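Local coordinates for protein 5-formaminoimidazole-4-carboxamide-1-(Beta)-D-ribofuranosyl 5'-monophosphate synthetase (Thermococcus kodakarensis, PDB 2PBZ) that probably uses ATP and a divalent metal to form a carbon-nitrogen bond in purine biosynthesis, acting as the PurP ligase on the route to IMP, at residues R85-R90 with I247-L252; L171-F176 with L184-V189; G188-V193 with V212-I217. All coordinates share one frame; numbering follows the deposited sequence.

Interaction 1 of 3, residues R85-R90 with I247-L252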
loop_
_atom_site.group_PDB
_atom_site.type_symbol
_atom_site.label_atom_id
_atom_site.label_comp_id
_atom_site.label_asym_id
_atom_site.label_seq_id
_atom_site.Cartn_x
_atom_site.Cartn_y
_atom_site.Cartn_z
ATOM N N ARG A 85 33.317 -0.470 12.399
ATOM C CA ARG A 85 32.502 -0.046 13.533
ATOM C C ARG A 85 31.143 -0.735 13.786
ATOM O O ARG A 85 30.883 -1.102 14.923
ATOM C CB ARG A 85 32.311 1.463 13.460
ATOM C CG ARG A 85 32.203 2.120 14.816
ATOM C CD ARG A 85 33.080 3.373 14.875
ATOM N NE ARG A 85 33.127 3.877 16.240
ATOM C CZ ARG A 85 33.513 3.147 17.282
ATOM N NH1 ARG A 85 33.882 1.876 17.109
ATOM N NH2 ARG A 85 33.541 3.688 18.501
ATOM N N PHE A 86 30.284 -0.884 12.765
ATOM C CA PHE A 86 28.958 -1.568 12.864
ATOM C C PHE A 86 27.850 -1.073 13.782
ATOM O O PHE A 86 28.021 -0.989 14.992
ATOM C CB PHE A 86 29.125 -3.053 13.176
ATOM C CG PHE A 86 29.354 -3.914 11.967
ATOM C CD1 PHE A 86 30.534 -3.817 11.232
ATOM C CD2 PHE A 86 28.394 -4.837 11.572
ATOM C CE1 PHE A 86 30.751 -4.638 10.110
ATOM C CE2 PHE A 86 28.595 -5.654 10.466
ATOM C CZ PHE A 86 29.768 -5.560 9.734
ATOM N N PHE A 87 26.683 -0.811 13.199
ATOM C CA PHE A 87 25.525 -0.345 13.971
ATOM C C PHE A 87 24.764 -1.469 14.700
ATOM O O PHE A 87 24.583 -2.545 14.150
ATOM C CB PHE A 87 24.537 0.380 13.061
ATOM C CG PHE A 87 23.377 0.975 13.798
ATOM C CD1 PHE A 87 23.496 2.213 14.426
ATOM C CD2 PHE A 87 22.181 0.263 13.939
ATOM C CE1 PHE A 87 22.441 2.736 15.193
ATOM C CE2 PHE A 87 21.131 0.774 14.701
ATOM C CZ PHE A 87 21.262 2.013 15.330
ATOM N N GLY A 88 24.338 -1.195 15.936
ATOM C CA GLY A 88 23.560 -2.136 16.741
ATOM C C GLY A 88 24.012 -3.578 16.913
ATOM O O GLY A 88 23.795 -4.421 16.043
ATOM N N ASN A 89 24.584 -3.881 18.070
ATOM C CA ASN A 89 25.091 -5.219 18.364
ATOM C C ASN A 89 25.827 -5.696 17.127
ATOM O O ASN A 89 26.420 -4.872 16.421
ATOM C CB ASN A 89 23.981 -6.193 18.725
ATOM C CG ASN A 89 24.490 -7.371 19.576
ATOM O OD1 ASN A 89 25.451 -8.049 19.212
ATOM N ND2 ASN A 89 23.842 -7.614 20.705
ATOM N N ARG A 90 25.791 -6.994 16.855
ATOM C CA ARG A 90 26.498 -7.537 15.702
ATOM C C ARG A 90 26.598 -9.025 15.905
ATOM O O ARG A 90 26.727 -9.798 14.958
ATOM C CB ARG A 90 27.912 -6.941 15.587
ATOM C CG ARG A 90 28.636 -7.349 14.309
ATOM C CD ARG A 90 29.904 -6.539 14.066
ATOM N NE ARG A 90 31.120 -7.120 14.633
ATOM C CZ ARG A 90 32.229 -6.420 14.853
ATOM N NH1 ARG A 90 32.246 -5.123 14.553
ATOM N NH2 ARG A 90 33.309 -7.006 15.374
ATOM N N ILE A 247 19.850 -4.129 19.468
ATOM C CA ILE A 247 20.025 -2.704 19.643
ATOM C C ILE A 247 19.244 -1.851 18.663
ATOM O O ILE A 247 18.733 -0.804 19.032
ATOM C CB ILE A 247 21.513 -2.320 19.602
ATOM C CG1 ILE A 247 22.179 -2.757 20.908
ATOM C CG2 ILE A 247 21.670 -0.824 19.409
ATOM C CD1 ILE A 247 23.641 -2.419 20.977
ATOM N N GLY A 248 19.124 -2.272 17.417
ATOM C CA GLY A 248 18.366 -1.429 16.513
ATOM C C GLY A 248 17.094 -2.070 16.005
ATOM O O GLY A 248 16.163 -2.315 16.764
ATOM N N PRO A 249 17.030 -2.333 14.692
ATOM C CA PRO A 249 15.844 -2.958 14.103
ATOM C C PRO A 249 15.844 -4.484 14.203
ATOM O O PRO A 249 16.891 -5.122 14.261
ATOM C CB PRO A 249 15.899 -2.476 12.648
ATOM C CG PRO A 249 17.349 -2.445 12.374
ATOM C CD PRO A 249 17.915 -1.803 13.638
ATOM N N PHE A 250 14.655 -5.060 14.235
ATOM C CA PHE A 250 14.517 -6.506 14.238
ATOM C C PHE A 250 13.077 -6.754 13.851
ATOM O O PHE A 250 12.252 -5.845 13.914
ATOM C CB PHE A 250 14.892 -7.127 15.612
ATOM C CG PHE A 250 13.918 -6.833 16.730
ATOM C CD1 PHE A 250 13.001 -7.791 17.134
ATOM C CD2 PHE A 250 13.940 -5.613 17.395
ATOM C CE1 PHE A 250 12.115 -7.539 18.189
ATOM C CE2 PHE A 250 13.067 -5.349 18.444
ATOM C CZ PHE A 250 12.151 -6.315 18.844
ATOM N N ALA A 251 12.775 -7.966 13.413
ATOM C CA ALA A 251 11.415 -8.273 13.015
ATOM C C ALA A 251 10.992 -9.676 13.385
ATOM O O ALA A 251 11.791 -10.614 13.364
ATOM C CB ALA A 251 11.252 -8.063 11.518
ATOM N N LEU A 252 9.722 -9.804 13.734
ATOM C CA LEU A 252 9.157 -11.094 14.067
ATOM C C LEU A 252 8.254 -11.447 12.889
ATOM O O LEU A 252 7.509 -10.606 12.393
ATOM C CB LEU A 252 8.356 -10.991 15.363
ATOM C CG LEU A 252 9.169 -10.493 16.560
ATOM C CD1 LEU A 252 8.282 -10.324 17.771
ATOM C CD2 LEU A 252 10.283 -11.481 16.843
#

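Interaction 2 of 3, residues L171-F176 with L184-V189. With ATP (adenosine-5'-triphosphate), chain D.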
loop_
_atom_site.group_PDB
_atom_site.type_symbol
_atom_site.label_atom_id
_atom_site.label_comp_id
_atom_site.label_asym_id
_atom_site.label_seq_id
_atom_site.Cartn_x
_atom_site.Cartn_y
_atom_site.Cartn_z
ATOM N N LEU A 171 2.299 -11.847 8.125
ATOM C CA LEU A 171 2.649 -10.522 8.588
ATOM C C LEU A 171 4.059 -10.416 9.118
ATOM O O LEU A 171 4.528 -11.262 9.868
ATOM C CB LEU A 171 1.653 -10.117 9.668
ATOM C CG LEU A 171 0.204 -10.210 9.177
ATOM C CD1 LEU A 171 -0.737 -10.188 10.381
ATOM C CD2 LEU A 171 -0.096 -9.065 8.207
ATOM N N TYR A 172 4.724 -9.346 8.726
ATOM C CA TYR A 172 6.089 -9.115 9.139
ATOM C C TYR A 172 6.136 -7.836 9.967
ATOM O O TYR A 172 6.070 -6.729 9.440
ATOM C CB TYR A 172 6.983 -9.050 7.893
ATOM C CG TYR A 172 6.874 -10.306 7.064
ATOM C CD1 TYR A 172 5.719 -10.575 6.330
ATOM C CD2 TYR A 172 7.865 -11.284 7.105
ATOM C CE1 TYR A 172 5.545 -11.797 5.669
ATOM C CE2 TYR A 172 7.704 -12.513 6.440
ATOM C CZ TYR A 172 6.538 -12.766 5.729
ATOM O OH TYR A 172 6.350 -13.988 5.114
ATOM N N VAL A 173 6.237 -8.008 11.280
ATOM C CA VAL A 173 6.251 -6.884 12.196
ATOM C C VAL A 173 7.640 -6.327 12.406
ATOM O O VAL A 173 8.565 -7.044 12.747
ATOM C CB VAL A 173 5.657 -7.286 13.555
ATOM C CG1 VAL A 173 5.341 -6.032 14.381
ATOM C CG2 VAL A 173 4.404 -8.123 13.333
ATOM N N HIS A 174 7.771 -5.030 12.217
ATOM C CA HIS A 174 9.048 -4.359 12.360
ATOM C C HIS A 174 9.161 -3.628 13.698
ATOM O O HIS A 174 8.255 -2.886 14.094
ATOM C CB HIS A 174 9.212 -3.376 11.198
ATOM C CG HIS A 174 8.997 -4.005 9.856
ATOM N ND1 HIS A 174 9.904 -4.875 9.290
ATOM C CD2 HIS A 174 7.947 -3.948 9.002
ATOM C CE1 HIS A 174 9.420 -5.330 8.148
ATOM N NE2 HIS A 174 8.234 -4.785 7.950
ATOM N N PHE A 175 10.279 -3.838 14.386
ATOM C CA PHE A 175 10.523 -3.197 15.681
ATOM C C PHE A 175 11.854 -2.476 15.715
ATOM O O PHE A 175 12.759 -2.752 14.925
ATOM C CB PHE A 175 10.564 -4.216 16.821
ATOM C CG PHE A 175 9.260 -4.880 17.111
ATOM C CD1 PHE A 175 9.018 -6.179 16.683
ATOM C CD2 PHE A 175 8.292 -4.229 17.878
ATOM C CE1 PHE A 175 7.836 -6.835 17.019
ATOM C CE2 PHE A 175 7.100 -4.870 18.224
ATOM C CZ PHE A 175 6.873 -6.176 17.795
ATOM N N PHE A 176 11.976 -1.563 16.661
ATOM C CA PHE A 176 13.224 -0.845 16.833
ATOM C C PHE A 176 13.390 -0.583 18.310
ATOM O O PHE A 176 12.733 0.295 18.853
ATOM C CB PHE A 176 13.212 0.487 16.081
ATOM C CG PHE A 176 14.541 1.196 16.087
ATOM C CD1 PHE A 176 15.419 1.067 15.009
ATOM C CD2 PHE A 176 14.922 1.989 17.167
ATOM C CE1 PHE A 176 16.653 1.718 15.003
ATOM C CE2 PHE A 176 16.158 2.651 17.178
ATOM C CZ PHE A 176 17.024 2.514 16.091
ATOM N N LEU A 184 10.841 0.307 23.209
ATOM C CA LEU A 184 10.591 -0.565 22.078
ATOM C C LEU A 184 9.568 0.122 21.188
ATOM O O LEU A 184 8.489 0.485 21.652
ATOM C CB LEU A 184 10.025 -1.904 22.542
ATOM C CG LEU A 184 9.507 -2.803 21.414
ATOM C CD1 LEU A 184 10.668 -3.120 20.493
ATOM C CD2 LEU A 184 8.881 -4.069 21.975
ATOM N N GLU A 185 9.911 0.295 19.913
ATOM C CA GLU A 185 9.017 0.943 18.957
ATOM C C GLU A 185 8.499 -0.038 17.905
ATOM O O GLU A 185 9.282 -0.712 17.248
ATOM C CB GLU A 185 9.750 2.104 18.267
ATOM C CG GLU A 185 9.916 3.366 19.104
ATOM C CD GLU A 185 10.991 4.294 18.556
ATOM O OE1 GLU A 185 11.217 4.264 17.340
ATOM O OE2 GLU A 185 11.605 5.061 19.325
ATOM N N LEU A 186 7.176 -0.118 17.778
ATOM C CA LEU A 186 6.507 -0.976 16.791
ATOM C C LEU A 186 6.301 0.005 15.636
ATOM O O LEU A 186 5.407 0.848 15.682
ATOM C CB LEU A 186 5.166 -1.473 17.357
ATOM C CG LEU A 186 4.173 -2.413 16.646
ATOM C CD1 LEU A 186 4.690 -2.818 15.296
ATOM C CD2 LEU A 186 3.907 -3.631 17.523
ATOM N N LEU A 187 7.137 -0.105 14.610
ATOM C CA LEU A 187 7.099 0.828 13.497
ATOM C C LEU A 187 6.448 0.444 12.181
ATOM O O LEU A 187 6.407 1.237 11.262
ATOM C CB LEU A 187 8.523 1.331 13.235
ATOM C CG LEU A 187 9.100 2.056 14.458
ATOM C CD1 LEU A 187 10.529 2.415 14.214
ATOM C CD2 LEU A 187 8.299 3.307 14.752
ATOM N N GLY A 188 5.927 -0.759 12.073
ATOM C CA GLY A 188 5.279 -1.113 10.833
ATOM C C GLY A 188 4.948 -2.574 10.704
ATOM O O GLY A 188 5.432 -3.413 11.462
ATOM N N VAL A 189 4.087 -2.866 9.744
ATOM C CA VAL A 189 3.706 -4.233 9.459
ATOM C C VAL A 189 3.718 -4.362 7.947
ATOM O O VAL A 189 3.037 -3.645 7.223
ATOM C CB VAL A 189 2.307 -4.605 9.984
ATOM C CG1 VAL A 189 2.052 -6.079 9.707
ATOM C CG2 VAL A 189 2.203 -4.309 11.475
HETATM P PG ATP D . 14.834 -17.131 3.863
HETATM O O1G ATP D . 15.079 -17.867 5.174
HETATM O O2G ATP D . 15.896 -17.709 2.730
HETATM O O3G ATP D . 15.069 -15.520 4.061
HETATM P PB ATP D . 12.213 -16.831 4.467
HETATM O O1B ATP D . 12.397 -17.540 5.756
HETATM O O2B ATP D . 12.405 -15.231 4.672
HETATM O O3B ATP D . 13.292 -17.390 3.369
HETATM P PA ATP D . 9.414 -16.714 4.677
HETATM O O1A ATP D . 9.362 -15.264 4.974
HETATM O O2A ATP D . 9.328 -17.565 6.037
HETATM O O3A ATP D . 10.765 -17.148 3.820
HETATM O "O5'" ATP D . 8.248 -17.141 3.652
HETATM C "C5'" ATP D . 6.983 -16.783 4.117
HETATM C "C4'" ATP D . 6.044 -17.220 3.000
HETATM O "O4'" ATP D . 6.108 -18.666 2.763
HETATM C "C3'" ATP D . 4.590 -16.844 3.282
HETATM O "O3'" ATP D . 4.141 -15.962 2.286
HETATM C "C2'" ATP D . 3.803 -18.135 3.285
HETATM O "O2'" ATP D . 2.815 -18.116 2.237
HETATM C "C1'" ATP D . 4.832 -19.266 3.094
HETATM N N9 ATP D . 4.894 -20.026 4.363
HETATM C C8 ATP D . 5.855 -19.941 5.351
HETATM N N7 ATP D . 5.588 -20.754 6.318
HETATM C C5 ATP D . 4.434 -21.415 6.033
HETATM C C6 ATP D . 3.653 -22.420 6.687
HETATM N N6 ATP D . 4.060 -22.912 7.931
HETATM N N1 ATP D . 2.503 -22.869 6.074
HETATM C C2 ATP D . 2.102 -22.402 4.875
HETATM N N3 ATP D . 2.819 -21.465 4.233
HETATM C C4 ATP D . 3.974 -20.964 4.765
#

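Interaction 3 of 3, residues G188-V193 with V212-I217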
loop_
_atom_site.group_PDB
_atom_site.type_symbol
_atom_site.label_atom_id
_atom_site.label_comp_id
_atom_site.label_asym_id
_atom_site.label_seq_id
_atom_site.Cartn_x
_atom_site.Cartn_y
_atom_site.Cartn_z
ATOM N N GLY A 188 5.927 -0.759 12.073
ATOM C CA GLY A 188 5.279 -1.113 10.833
ATOM C C GLY A 188 4.948 -2.574 10.704
ATOM O O GLY A 188 5.432 -3.413 11.462
ATOM N N VAL A 189 4.087 -2.866 9.744
ATOM C CA VAL A 189 3.706 -4.233 9.459
ATOM C C VAL A 189 3.718 -4.362 7.947
ATOM O O VAL A 189 3.037 -3.645 7.223
ATOM C CB VAL A 189 2.307 -4.605 9.984
ATOM C CG1 VAL A 189 2.052 -6.079 9.707
ATOM C CG2 VAL A 189 2.203 -4.309 11.475
ATOM N N ASP A 190 4.511 -5.313 7.499
ATOM C CA ASP A 190 4.710 -5.580 6.110
ATOM C C ASP A 190 3.992 -6.848 5.679
ATOM O O ASP A 190 3.630 -7.686 6.490
ATOM C CB ASP A 190 6.220 -5.710 5.886
ATOM C CG ASP A 190 6.566 -6.118 4.490
ATOM O OD1 ASP A 190 6.311 -5.306 3.567
ATOM O OD2 ASP A 190 7.084 -7.250 4.316
ATOM N N GLU A 191 3.789 -6.959 4.376
ATOM C CA GLU A 191 3.172 -8.117 3.749
ATOM C C GLU A 191 4.006 -8.361 2.490
ATOM O O GLU A 191 4.189 -7.442 1.697
ATOM C CB GLU A 191 1.729 -7.794 3.385
ATOM C CG GLU A 191 1.028 -8.875 2.606
ATOM C CD GLU A 191 -0.484 -8.711 2.638
ATOM O OE1 GLU A 191 -0.981 -7.620 2.248
ATOM O OE2 GLU A 191 -1.155 -9.685 3.060
ATOM N N ARG A 192 4.529 -9.575 2.321
ATOM C CA ARG A 192 5.366 -9.894 1.166
ATOM C C ARG A 192 4.606 -10.069 -0.153
ATOM O O ARG A 192 3.452 -10.525 -0.182
ATOM C CB ARG A 192 6.163 -11.190 1.409
ATOM C CG ARG A 192 6.898 -11.295 2.734
ATOM C CD ARG A 192 8.280 -10.677 2.704
ATOM N NE ARG A 192 8.449 -9.700 3.770
ATOM C CZ ARG A 192 9.358 -9.784 4.733
ATOM N NH1 ARG A 192 10.194 -10.816 4.776
ATOM N NH2 ARG A 192 9.429 -8.825 5.641
ATOM N N VAL A 193 5.258 -9.678 -1.245
ATOM C CA VAL A 193 4.707 -9.861 -2.581
ATOM C C VAL A 193 5.544 -11.017 -3.118
ATOM O O VAL A 193 6.727 -10.867 -3.390
ATOM C CB VAL A 193 4.867 -8.611 -3.494
ATOM C CG1 VAL A 193 4.250 -8.896 -4.876
ATOM C CG2 VAL A 193 4.177 -7.423 -2.874
ATOM N N VAL A 212 9.319 -10.679 -4.171
ATOM C CA VAL A 212 9.592 -9.781 -5.272
ATOM C C VAL A 212 9.568 -8.361 -4.698
ATOM O O VAL A 212 10.311 -7.486 -5.132
ATOM C CB VAL A 212 8.500 -9.918 -6.359
ATOM C CG1 VAL A 212 8.954 -9.260 -7.644
ATOM C CG2 VAL A 212 8.175 -11.376 -6.574
ATOM N N GLY A 213 8.699 -8.154 -3.712
ATOM C CA GLY A 213 8.552 -6.848 -3.089
ATOM C C GLY A 213 7.814 -6.891 -1.763
ATOM O O GLY A 213 7.619 -7.956 -1.176
ATOM N N ASN A 214 7.389 -5.724 -1.296
ATOM C CA ASN A 214 6.705 -5.627 -0.025
ATOM C C ASN A 214 5.566 -4.612 -0.074
ATOM O O ASN A 214 5.686 -3.578 -0.722
ATOM C CB ASN A 214 7.711 -5.210 1.055
ATOM C CG ASN A 214 8.921 -6.133 1.126
ATOM O OD1 ASN A 214 8.916 -7.135 1.839
ATOM N ND2 ASN A 214 9.959 -5.798 0.375
ATOM N N ARG A 215 4.469 -4.916 0.623
ATOM C CA ARG A 215 3.305 -4.026 0.706
ATOM C C ARG A 215 3.121 -3.550 2.147
ATOM O O ARG A 215 3.056 -4.369 3.069
ATOM C CB ARG A 215 1.996 -4.737 0.320
ATOM C CG ARG A 215 1.880 -5.307 -1.073
ATOM C CD ARG A 215 0.449 -5.788 -1.287
ATOM N NE ARG A 215 0.257 -6.576 -2.506
ATOM C CZ ARG A 215 0.581 -7.862 -2.639
ATOM N NH1 ARG A 215 1.125 -8.530 -1.621
ATOM N NH2 ARG A 215 0.347 -8.491 -3.798
ATOM N N ALA A 216 3.017 -2.243 2.350
ATOM C CA ALA A 216 2.785 -1.728 3.692
ATOM C C ALA A 216 1.317 -2.020 4.009
ATOM O O ALA A 216 0.437 -1.795 3.172
ATOM C CB ALA A 216 3.045 -0.223 3.749
ATOM N N ILE A 217 1.052 -2.533 5.207
ATOM C CA ILE A 217 -0.309 -2.860 5.611
ATOM C C ILE A 217 -0.669 -2.301 6.983
ATOM O O ILE A 217 0.105 -2.417 7.930
ATOM C CB ILE A 217 -0.530 -4.408 5.602
ATOM C CG1 ILE A 217 -1.675 -4.790 6.536
ATOM C CG2 ILE A 217 0.727 -5.129 6.025
ATOM C CD1 ILE A 217 -1.927 -6.279 6.599
HETATM O O HOH W 1 2.660 -0.820 8.489
#

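Interaction 1 of 3, residues R85-R90 with I247-L252
Phe87 starts the contact by aiming one corner of its ring at the loop that leads into strand 249-255. With CG turned away from the backbone N (chi1 -176°), the ring swings out so that CE2 meets Gly248 CA at 4.0 Å, and Pro249 CD lies near the ring plane, at the edge, 4.3 Å from CE2. Helix 290-302 also packs on the ring, through Ile294 and Leu298. The lack of a side chain matters at Gly248, because a beta carbon there would run into CE2 of Phe87 and into the ring of Pro249. Gly88 comes next, its CA 3.5 Å from Ile247 CG2. Its positive phi (50°) favours glycine, and a beta carbon would sit tightly against Gly248 N. The contact thus shows how two parts of the chain, assigned to different families, can meet without hydrogen bonds between the segments: a loop of the Rossmann-like part meets the entry to strand 249-255, an inner strand of the sheet in the ATP-grasp-like part. At Asn89 the same isoleucine reaches on along the loop, bringing Ile247 CD1 3.4 Å from the backbone N of Asn89. The Asn89 side chain instead turns back on its own loop, where OD1 accepts Arg90 N at 2.6 Å, side-on and in the carbonyl plane, and also binds Arg91 N.

Interaction 2 of 3, residues L171-F176 with L184-V189
His174 faces two residues, Leu187 and Gly188, across the antiparallel hairpin, and the pairing slips by one position there, as at a beta bulge. His174 O accepts Leu187 N at 3.0 Å, whereas His174 N gives an almost straight bond to Gly188 O (2.9 Å, 179° at the hydrogen). Gly188 has backbone angles at which a beta carbon would jam against the carbonyl O of Leu187. Beyond the slip the pairing becomes regular: Phe176 and Glu185 exchange two backbone bonds, and Phe175 sits opposite Leu186 as a non-hydrogen-bonded pair.

On the face that carries Val173, Phe175 and Leu186, the phenyl ring of Phe175 packs against two leucines. With CG beside its backbone N (chi1 -67°), one side of the ring runs along both: CD2 meets Leu184 CD1 at 3.7 Å, and CE2 meets Leu186 CD2 at 3.5 Å. The other branch of Leu186, CD1, presses against Val173 CG1. On the face that carries Phe176 and Glu185, the CB of Phe176 is touched by Leu187 CD1 at 3.8 Å, while the carboxylate of Glu185 is held by salt bridges to Arg183 and Arg293.

At the far end, Tyr172 reaches the nucleotide: its OH donates to ATP O1A at 3.3 Å, with that oxygen near the plane of the ring. Helix 224-241 packs on Val173, Leu184 and Leu186, helix 290-302 lies against Phe176 and Leu187, and strand 249-255 flanks strand 170-178 on the side away from strand 183-194.

Interaction 3 of 3, residues G188-V193 with V212-I217
Val193 faces both Val212 and Gly213, a classic beta bulge in the antiparallel pairing of strands 183-194 and 211-216. The bulge gives Val193 O two donors: Val212 N, 2.7 Å away and nearly along the C=O axis, and a weak bond from Gly213 N. Val193 N in turn donates to Gly213 O at 2.9 Å, from above the carbonyl plane. Further along, Glu191 and Arg215 satisfy each other's backbone, the bond from Arg215 N to Glu191 O being the shorter at 2.8 Å. Val189 O takes Ile217 N, while Val189 N donates to a water that in turn donates a hydrogen bond to Ile217 O.

Among the side chains, Arg192 bends back at chi2 and chi3 (-86° and 126°) to bring its guanidinium edge onto Asp190. NE and NH2, at 2.9 Å and 3.1 Å, both grip the single oxygen OD2 of Asp190, and that oxygen lies in the guanidinium plane. Asp270 is a second carboxylate partner for NH2. An alanine in place of Asp190 would remove OD2, and the NE side of Arg192 would probably lose its mate, leaving the guanidinium held mainly through Asp270 at NH2 and freer to turn against the Tyr172 ring with which it makes a cation-pi contact.

The charges of the other face are paired between subunits: Glu191 with Arg215 of the second subunit, Arg215 with Glu191 of the third, whose strand also continues the sheet beside Gly213 and Asn214. Within the chain, Val193 CG2 sits 3.5 Å above one face of the Arg215 guanidinium, toward its rim.

In the fold
All three contacts draw on one antiparallel sheet, in which strands 211-216, 183-194, 170-178 and 249-255 lie side by side. Interactions 2 and 3, with centres about 12 Å apart, share Gly188 and Val189 and are stitched by a probable hydrogen bond from Asp190 N to Tyr172 O (2.9 Å). Near the nucleotide they also meet through side chains, with Arg192 CZ 3.2 Å from Tyr172 CD2 and the Arg192 side chain about 5 Å from ATP at its nearest atoms. Interaction 1 joins interaction 2 through strand 249-255, where Phe250 O probably accepts Phe175 N at 2.9 Å. Its centre is about 21 Å from that of interaction 3, away from the ATP site.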